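Local coordinates for galactose-binding like protein (Bacteroides thetaiotaomicron, PDB 7M1A) that is a calcium-binding SusE-like protein of the galactose-binding-like fold, probably involved in carbohydrate binding and possibly breakdown, at residues V57-L68 with L146-K157. Sequence-based numbering, arbitrary orientation.
Sequences VFTFDLGVLAKL and LDMPRVRYIRIK
Arg152 reaches from the bend of segment 146-157 to Asp61. Its CB and CG rest on Val64 O; Arg152 CG is 3.3 Å from Val64 O. That buried oxygen has carbon neighbours here and finds no hydrogen-bond partner. CG also sits over the centre of the Tyr153 ring. With CG anti to the backbone N (chi1 174°) and an extended chain beyond it, CD passes Asp61. Arg152 NE donates to the syn lone pair of Asp61 OD1 at 2.8 Å, in the guanidinium plane, the short arm of a salt bridge. The N-H...O angle is 172°. NH2 makes a weak bond to Asp61 OD2, and a water joins the same two atoms. The Tyr153 hydroxyl lies over one guanidinium face. Asp61 OD1 also takes the Gly63 N-H from above the carboxylate plane, an Asx turn at the corner of the chain. Asp61 OD2 pairs with Arg9 of the second subunit.

The strands 57-62 and 153-157 are antiparallel neighbours in the larger sheet of a beta sandwich, as in galactose-binding-like domains. Arg152 and Tyr153 form a classic bulge opposite Cys96. On the face turned to strand 169-176, Ile154 CB makes a CH-pi contact over the Phe60 ring face, 3.9 Å from its centroid. Phe58 CZ meets Ile156 CB at 3.6 Å.

On the other face, Arg155 NE donates to Thr59 OG1 at 3.0 Å, and Asp16 binds both side chains. Past the corner, Lys67 NZ donates hydrogen bonds to O of selenomethionine Met148 at 2.7 Å and to Leu146 O at 2.8 Å.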
ATOM      1  N   VAL A  57      14.327  -1.537  -1.848  1.00  7.96           N
ATOM      2  CA  VAL A  57      13.605  -2.808  -1.802  1.00  7.07           C
ATOM      3  C   VAL A  57      12.109  -2.512  -1.648  1.00  6.58           C
ATOM      4  O   VAL A  57      11.754  -1.757  -0.781  1.00  8.27           O
ATOM      5  CB  VAL A  57      14.141  -3.728  -0.672  1.00  9.18           C
ATOM      6  CG1 VAL A  57      13.281  -4.973  -0.485  1.00 11.97           C
ATOM      7  CG2 VAL A  57      15.601  -4.034  -0.833  1.00 11.76           C
ATOM      8  N   PHE A  58      11.258  -3.222  -2.410  1.00  6.77           N
ATOM      9  CA  PHE A  58       9.832  -3.140  -2.074  1.00  5.90           C
ATOM     10  C   PHE A  58       9.220  -4.514  -2.384  1.00  5.26           C
ATOM     11  O   PHE A  58       9.838  -5.391  -3.010  1.00  6.37           O
ATOM     12  CB  PHE A  58       9.159  -1.975  -2.829  1.00  7.10           C
ATOM     13  CG  PHE A  58       9.124  -2.125  -4.316  1.00  6.79           C
ATOM     14  CD1 PHE A  58       8.159  -2.873  -4.974  1.00  7.60           C
ATOM     15  CD2 PHE A  58      10.173  -1.581  -5.079  1.00  7.92           C
ATOM     16  CE1 PHE A  58       8.166  -3.055  -6.352  1.00  8.00           C
ATOM     17  CE2 PHE A  58      10.204  -1.769  -6.463  1.00  8.71           C
ATOM     18  CZ  PHE A  58       9.238  -2.541  -7.114  1.00  8.57           C
ATOM     19  N   THR A  59       8.004  -4.710  -1.830  1.00  5.97           N
ATOM     20  CA  THR A  59       7.433  -6.037  -1.686  1.00  5.15           C
ATOM     21  C   THR A  59       5.969  -5.991  -2.145  1.00  5.61           C
ATOM     22  O   THR A  59       5.223  -5.054  -1.815  1.00  6.65           O
ATOM     23  CB  THR A  59       7.473  -6.424  -0.213  1.00  6.07           C
ATOM     24  OG1 THR A  59       8.802  -6.296   0.328  1.00  6.32           O
ATOM     25  CG2 THR A  59       7.017  -7.846   0.023  1.00  7.73           C
ATOM     26  N   PHE A  60       5.478  -7.091  -2.746  1.00  5.89           N
ATOM     27  CA  PHE A  60       4.062  -7.184  -3.119  1.00  5.48           C
ATOM     28  C   PHE A  60       3.634  -8.641  -3.209  1.00  5.51           C
ATOM     29  O   PHE A  60       4.449  -9.537  -3.108  1.00  6.92           O
ATOM     30  CB  PHE A  60       3.732  -6.395  -4.389  1.00  6.52           C
ATOM     31  CG  PHE A  60       4.483  -6.790  -5.618  1.00  5.54           C
ATOM     32  CD1 PHE A  60       5.770  -6.312  -5.843  1.00  5.35           C
ATOM     33  CD2 PHE A  60       3.939  -7.642  -6.595  1.00  6.51           C
ATOM     34  CE1 PHE A  60       6.457  -6.574  -7.050  1.00  6.31           C
ATOM     35  CE2 PHE A  60       4.654  -7.953  -7.784  1.00  7.71           C
ATOM     36  CZ  PHE A  60       5.885  -7.413  -8.004  1.00  7.46           C
ATOM     37  N   ASP A  61       2.331  -8.858  -3.327  1.00  7.40           N
ATOM     38  CA  ASP A  61       1.668 -10.152  -3.292  1.00  6.36           C
ATOM     39  C   ASP A  61       1.033 -10.303  -4.660  1.00  6.12           C
ATOM     40  O   ASP A  61       0.240  -9.431  -5.100  1.00  7.28           O
ATOM     41  CB  ASP A  61       0.644 -10.067  -2.170  1.00  6.86           C
ATOM     42  CG  ASP A  61      -0.187 -11.281  -1.872  1.00  7.13           C
ATOM     43  OD1 ASP A  61      -0.198 -12.251  -2.646  1.00  8.61           O
ATOM     44  OD2 ASP A  61      -0.792 -11.278  -0.761  1.00  9.18           O
ATOM     45  N   LEU A  62       1.260 -11.440  -5.327  1.00  5.63           N
ATOM     46  CA  LEU A  62       0.635 -11.747  -6.621  1.00  6.93           C
ATOM     47  C   LEU A  62      -0.824 -12.175  -6.449  1.00  7.23           C
ATOM     48  O   LEU A  62      -1.564 -12.196  -7.447  1.00  8.89           O
ATOM     49  CB  LEU A  62       1.392 -12.869  -7.388  1.00  7.86           C
ATOM     50  CG  LEU A  62       2.879 -12.581  -7.691  1.00  7.33           C
ATOM     51  CD1 LEU A  62       3.589 -13.835  -8.151  1.00  8.92           C
ATOM     52  CD2 LEU A  62       2.991 -11.469  -8.747  1.00  8.58           C
ATOM     53  N   GLY A  63      -1.238 -12.526  -5.214  1.00  7.09           N
ATOM     54  CA  GLY A  63      -2.629 -12.914  -5.032  1.00  8.95           C
ATOM     55  C   GLY A  63      -2.909 -14.359  -5.436  1.00 10.51           C
ATOM     56  O   GLY A  63      -4.031 -14.813  -5.280  1.00 15.00           O
ATOM     57  N   VAL A  64      -1.903 -15.076  -5.940  1.00  9.70           N
ATOM     58  CA  VAL A  64      -2.032 -16.469  -6.338  1.00 10.12           C
ATOM     59  C   VAL A  64      -0.652 -17.093  -6.091  1.00  9.68           C
ATOM     60  O   VAL A  64       0.351 -16.384  -6.084  1.00 10.09           O
ATOM     61  CB  VAL A  64      -2.396 -16.573  -7.840  1.00 12.44           C
ATOM     62  CG1 VAL A  64      -3.809 -16.050  -8.113  1.00 16.61           C
ATOM     63  CG2 VAL A  64      -1.328 -15.919  -8.728  1.00 13.66           C
ATOM     64  N   LEU A  65      -0.620 -18.421  -5.944  1.00 11.92           N
ATOM     65  CA  LEU A  65       0.610 -19.192  -5.961  1.00 12.25           C
ATOM     66  C   LEU A  65       0.860 -19.629  -7.390  1.00 12.87           C
ATOM     67  O   LEU A  65       0.002 -20.326  -7.992  1.00 14.44           O
ATOM     68  CB  LEU A  65       0.470 -20.417  -5.022  1.00 13.30           C
ATOM     69  CG  LEU A  65       1.717 -21.336  -4.910  1.00 13.66           C
ATOM     70  CD1 LEU A  65       2.937 -20.646  -4.274  1.00 12.72           C
ATOM     71  CD2 LEU A  65       1.383 -22.609  -4.085  1.00 19.07           C
ATOM     72  N   ALA A  66       2.031 -19.201  -7.922  1.00 10.31           N
ATOM     73  CA  ALA A  66       2.193 -19.398  -9.349  1.00 11.25           C
ATOM     74  C   ALA A  66       3.502 -20.105  -9.636  1.00  8.38           C
ATOM     75  O   ALA A  66       4.560 -19.753  -9.048  1.00 10.24           O
ATOM     76  CB  ALA A  66       2.328 -18.038 -10.046  1.00 14.12           C
ATOM     77  N   LYS A  67       3.396 -20.917 -10.692  1.00 10.28           N
ATOM     78  CA  LYS A  67       4.712 -21.336 -11.298  1.00  9.82           C
ATOM     79  C   LYS A  67       5.091 -20.291 -12.363  1.00  6.87           C
ATOM     80  O   LYS A  67       4.375 -20.195 -13.386  1.00 10.08           O
ATOM     81  CB  LYS A  67       4.646 -22.738 -11.945  1.00 11.74           C
ATOM     82  CG  LYS A  67       5.986 -23.202 -12.487  1.00 13.03           C
ATOM     83  CD  LYS A  67       6.957 -23.680 -11.493  1.00 12.55           C
ATOM     84  CE  LYS A  67       8.097 -24.443 -12.114  1.00 19.89           C
ATOM     85  NZ  LYS A  67       9.047 -24.856 -11.060  1.00 22.08           N
ATOM     86  N   LEU A  68       6.096 -19.448 -12.089  1.00  8.63           N
ATOM     87  CA  LEU A  68       6.324 -18.330 -12.968  1.00  8.42           C
ATOM     88  C   LEU A  68       7.036 -18.829 -14.235  1.00  7.31           C
ATOM     89  O   LEU A  68       7.978 -19.616 -14.199  1.00  9.54           O
ATOM     90  CB  LEU A  68       7.233 -17.286 -12.304  1.00  9.31           C
ATOM     91  CG  LEU A  68       6.579 -16.602 -11.102  1.00  9.32           C
ATOM     92  CD1 LEU A  68       7.566 -15.610 -10.478  1.00 10.73           C
ATOM     93  CD2 LEU A  68       5.293 -15.924 -11.550  1.00 10.75           C
ATOM     94  N   LEU A 146      12.882 -23.035 -15.000  1.00 11.13           N
ATOM     95  CA  LEU A 146      11.941 -24.099 -14.569  1.00 11.76           C
ATOM     96  C   LEU A 146      12.340 -24.673 -13.211  1.00 12.00           C
ATOM     97  O   LEU A 146      11.418 -25.066 -12.488  1.00 18.34           O
ATOM     98  CB  LEU A 146      11.986 -25.236 -15.614  1.00 17.08           C
ATOM     99  CG  LEU A 146      11.054 -26.414 -15.361  1.00 20.34           C
ATOM    100  CD1 LEU A 146       9.605 -25.992 -15.553  1.00 25.90           C
ATOM    101  CD2 LEU A 146      11.377 -27.563 -16.288  1.00 27.52           C
ATOM    102  N   ASP A 147      13.564 -24.533 -12.754  1.00 11.13           N
ATOM    103  CA  ASP A 147      13.845 -25.033 -11.402  1.00 15.99           C
ATOM    104  C   ASP A 147      13.502 -24.064 -10.287  1.00 20.66           C
ATOM    105  O   ASP A 147      13.650 -24.433  -9.126  1.00 16.49           O
ATOM    106  CB  ASP A 147      15.293 -25.476 -11.303  1.00 21.82           C
ATOM    107  CG  ASP A 147      16.337 -24.396 -11.380  1.00 24.88           C
ATOM    108  OD1 ASP A 147      16.018 -23.178 -11.482  1.00 27.63           O
ATOM    109  OD2 ASP A 147      17.515 -24.835 -11.262  1.00 29.66           O
HETATM  110  N   MSE A 148      12.954 -22.876 -10.582  1.00 15.09           N
HETATM  111  CA  MSE A 148      12.501 -22.021  -9.482  1.00 12.47           C
HETATM  112  C   MSE A 148      11.244 -22.602  -8.848  1.00 13.80           C
HETATM  113  O   MSE A 148      10.415 -23.135  -9.563  1.00 14.62           O
HETATM  114  CB  MSE A 148      12.214 -20.631 -10.104  1.00 10.13           C
HETATM  115  CG  MSE A 148      13.570 -19.915 -10.460  1.00 14.81           C
HETATM  116 SE   MSE A 148      14.822 -19.679  -8.969  0.73 11.71          SE
HETATM  117  CE  MSE A 148      14.216 -19.526  -7.177  1.00 24.69           C
ATOM    118  N   PRO A 149      11.043 -22.393  -7.508  1.00 13.70           N
ATOM    119  CA  PRO A 149       9.820 -22.851  -6.866  1.00 12.25           C
ATOM    120  C   PRO A 149       8.656 -21.953  -7.267  1.00  9.70           C
ATOM    121  O   PRO A 149       8.808 -20.784  -7.698  1.00 10.08           O
ATOM    122  CB  PRO A 149      10.032 -22.610  -5.369  1.00 15.02           C
ATOM    123  CG  PRO A 149      11.123 -21.504  -5.330  1.00 13.62           C
ATOM    124  CD  PRO A 149      11.953 -21.682  -6.590  1.00 15.01           C
ATOM    125  N   ARG A 150       7.437 -22.489  -7.047  1.00 10.46           N
ATOM    126  CA  ARG A 150       6.251 -21.638  -7.116  1.00  9.41           C
ATOM    127  C   ARG A 150       6.310 -20.568  -6.041  1.00 11.56           C
ATOM    128  O   ARG A 150       6.836 -20.790  -4.936  1.00 10.57           O
ATOM    129  CB  ARG A 150       4.943 -22.422  -6.942  1.00 10.24           C
ATOM    130  CG  ARG A 150       4.707 -23.436  -8.048  1.00 12.71           C
ATOM    131  CD  ARG A 150       3.239 -23.805  -8.232  1.00 13.28           C
ATOM    132  NE  ARG A 150       2.789 -24.545  -7.103  1.00 14.66           N
ATOM    133  CZ  ARG A 150       1.497 -24.885  -6.929  1.00 16.98           C
ATOM    134  NH1 ARG A 150       0.526 -24.501  -7.745  1.00 23.93           N
ATOM    135  NH2 ARG A 150       1.156 -25.577  -5.865  1.00 20.64           N
ATOM    136  N   VAL A 151       5.845 -19.354  -6.401  1.00  9.12           N
ATOM    137  CA  VAL A 151       5.870 -18.239  -5.447  1.00  8.15           C
ATOM    138  C   VAL A 151       4.611 -17.412  -5.541  1.00  8.13           C
ATOM    139  O   VAL A 151       3.878 -17.524  -6.501  1.00 10.17           O
ATOM    140  CB  VAL A 151       7.063 -17.271  -5.739  1.00  9.26           C
ATOM    141  CG1 VAL A 151       8.424 -17.937  -5.440  1.00 10.30           C
ATOM    142  CG2 VAL A 151       7.129 -16.744  -7.220  1.00  8.25           C
ATOM    143  N   ARG A 152       4.244 -16.827  -4.376  1.00  8.14           N
ATOM    144  CA  ARG A 152       3.151 -15.911  -4.333  1.00  8.97           C
ATOM    145  C   ARG A 152       3.560 -14.477  -4.003  1.00  8.12           C
ATOM    146  O   ARG A 152       2.876 -13.568  -4.456  1.00 10.54           O
ATOM    147  CB  ARG A 152       2.186 -16.390  -3.231  1.00  9.98           C
ATOM    148  CG  ARG A 152       1.033 -15.419  -2.982  1.00 10.77           C
ATOM    149  CD  ARG A 152      -0.082 -15.988  -2.133  1.00 13.06           C
ATOM    150  NE  ARG A 152      -1.007 -14.874  -1.883  1.00 15.65           N
ATOM    151  CZ  ARG A 152      -2.131 -15.049  -1.228  1.00 25.05           C
ATOM    152  NH1 ARG A 152      -2.481 -16.274  -0.853  1.00 36.10           N
ATOM    153  NH2 ARG A 152      -2.941 -14.031  -0.978  1.00 31.50           N
ATOM    154  N   TYR A 153       4.687 -14.274  -3.360  1.00  7.51           N
ATOM    155  CA  TYR A 153       5.113 -12.948  -2.910  1.00  7.38           C
ATOM    156  C   TYR A 153       6.390 -12.587  -3.633  1.00  7.62           C
ATOM    157  O   TYR A 153       7.184 -13.497  -3.909  1.00  7.53           O
ATOM    158  CB  TYR A 153       5.343 -12.984  -1.394  1.00  7.40           C
ATOM    159  CG  TYR A 153       4.110 -13.484  -0.702  1.00  8.11           C
ATOM    160  CD1 TYR A 153       2.959 -12.690  -0.512  1.00 10.10           C
ATOM    161  CD2 TYR A 153       4.066 -14.803  -0.245  1.00  8.47           C
ATOM    162  CE1 TYR A 153       1.859 -13.211   0.166  1.00 12.20           C
ATOM    163  CE2 TYR A 153       2.950 -15.342   0.373  1.00 10.90           C
ATOM    164  CZ  TYR A 153       1.822 -14.548   0.551  1.00 12.25           C
ATOM    165  OH  TYR A 153       0.708 -15.082   1.175  1.00 18.10           O
ATOM    166  N   ILE A 154       6.530 -11.316  -3.921  1.00  5.53           N
ATOM    167  CA  ILE A 154       7.657 -10.860  -4.740  1.00  6.34           C
ATOM    168  C   ILE A 154       8.354  -9.700  -4.064  1.00  5.92           C
ATOM    169  O   ILE A 154       7.721  -8.859  -3.424  1.00  5.97           O
ATOM    170  CB  ILE A 154       7.162 -10.400  -6.118  1.00  5.74           C
ATOM    171  CG1 ILE A 154       6.531 -11.579  -6.890  1.00  6.87           C
ATOM    172  CG2 ILE A 154       8.297  -9.801  -6.970  1.00  7.71           C
ATOM    173  CD1 ILE A 154       7.462 -12.659  -7.339  1.00  8.95           C
ATOM    174  N   ARG A 155       9.680  -9.627  -4.212  1.00  6.59           N
ATOM    175  CA  ARG A 155      10.435  -8.428  -3.893  1.00  6.04           C
ATOM    176  C   ARG A 155      11.220  -7.990  -5.133  1.00  5.87           C
ATOM    177  O   ARG A 155      11.774  -8.831  -5.885  1.00  9.30           O
ATOM    178  CB  ARG A 155      11.376  -8.577  -2.702  1.00  7.90           C
ATOM    179  CG  ARG A 155      10.618  -8.506  -1.408  1.00  9.73           C
ATOM    180  CD  ARG A 155      11.569  -8.886  -0.270  1.00  9.59           C
ATOM    181  NE  ARG A 155      11.289  -7.835   0.753  1.00  8.43           N
ATOM    182  CZ  ARG A 155      12.016  -7.723   1.848  1.00  7.56           C
ATOM    183  NH1 ARG A 155      13.000  -8.594   2.114  1.00  9.33           N
ATOM    184  NH2 ARG A 155      11.839  -6.719   2.701  1.00  9.96           N
ATOM    185  N   ILE A 156      11.328  -6.670  -5.296  1.00  7.79           N
ATOM    186  CA  ILE A 156      12.274  -6.123  -6.281  1.00  7.85           C
ATOM    187  C   ILE A 156      13.326  -5.315  -5.525  1.00  7.92           C
ATOM    188  O   ILE A 156      13.023  -4.560  -4.603  1.00  8.47           O
ATOM    189  CB  ILE A 156      11.540  -5.321  -7.354  1.00 10.06           C
ATOM    190  CG1 ILE A 156      10.769  -6.340  -8.249  1.00 17.14           C
ATOM    191  CG2 ILE A 156      12.496  -4.475  -8.205  1.00 10.15           C
ATOM    192  CD1 ILE A 156       9.882  -5.721  -9.303  1.00 17.21           C
ATOM    193  N   LYS A 157      14.615  -5.621  -5.826  1.00  7.56           N
ATOM    194  CA  LYS A 157      15.762  -4.918  -5.247  1.00  6.65           C
ATOM    195  C   LYS A 157      16.503  -4.153  -6.362  1.00  7.32           C
ATOM    196  O   LYS A 157      16.909  -4.760  -7.345  1.00  8.60           O
ATOM    197  CB  LYS A 157      16.654  -5.957  -4.564  1.00  9.97           C
ATOM    198  CG  LYS A 157      17.924  -5.407  -3.900  1.00 11.53           C
ATOM    199  CD  LYS A 157      18.908  -6.568  -3.433  1.00 19.14           C
ATOM    200  CE  LYS A 157      19.962  -5.981  -2.524  1.00 22.70           C
ATOM    201  NZ  LYS A 157      20.908  -6.991  -1.983  1.00 31.92           N
TER
HETATM  202  O   HOH W   1      -3.467 -11.213  -0.845  1.00 26.13           O
HETATM  203  O   HOH W   2       8.210 -20.068 -10.377  1.00 12.46           O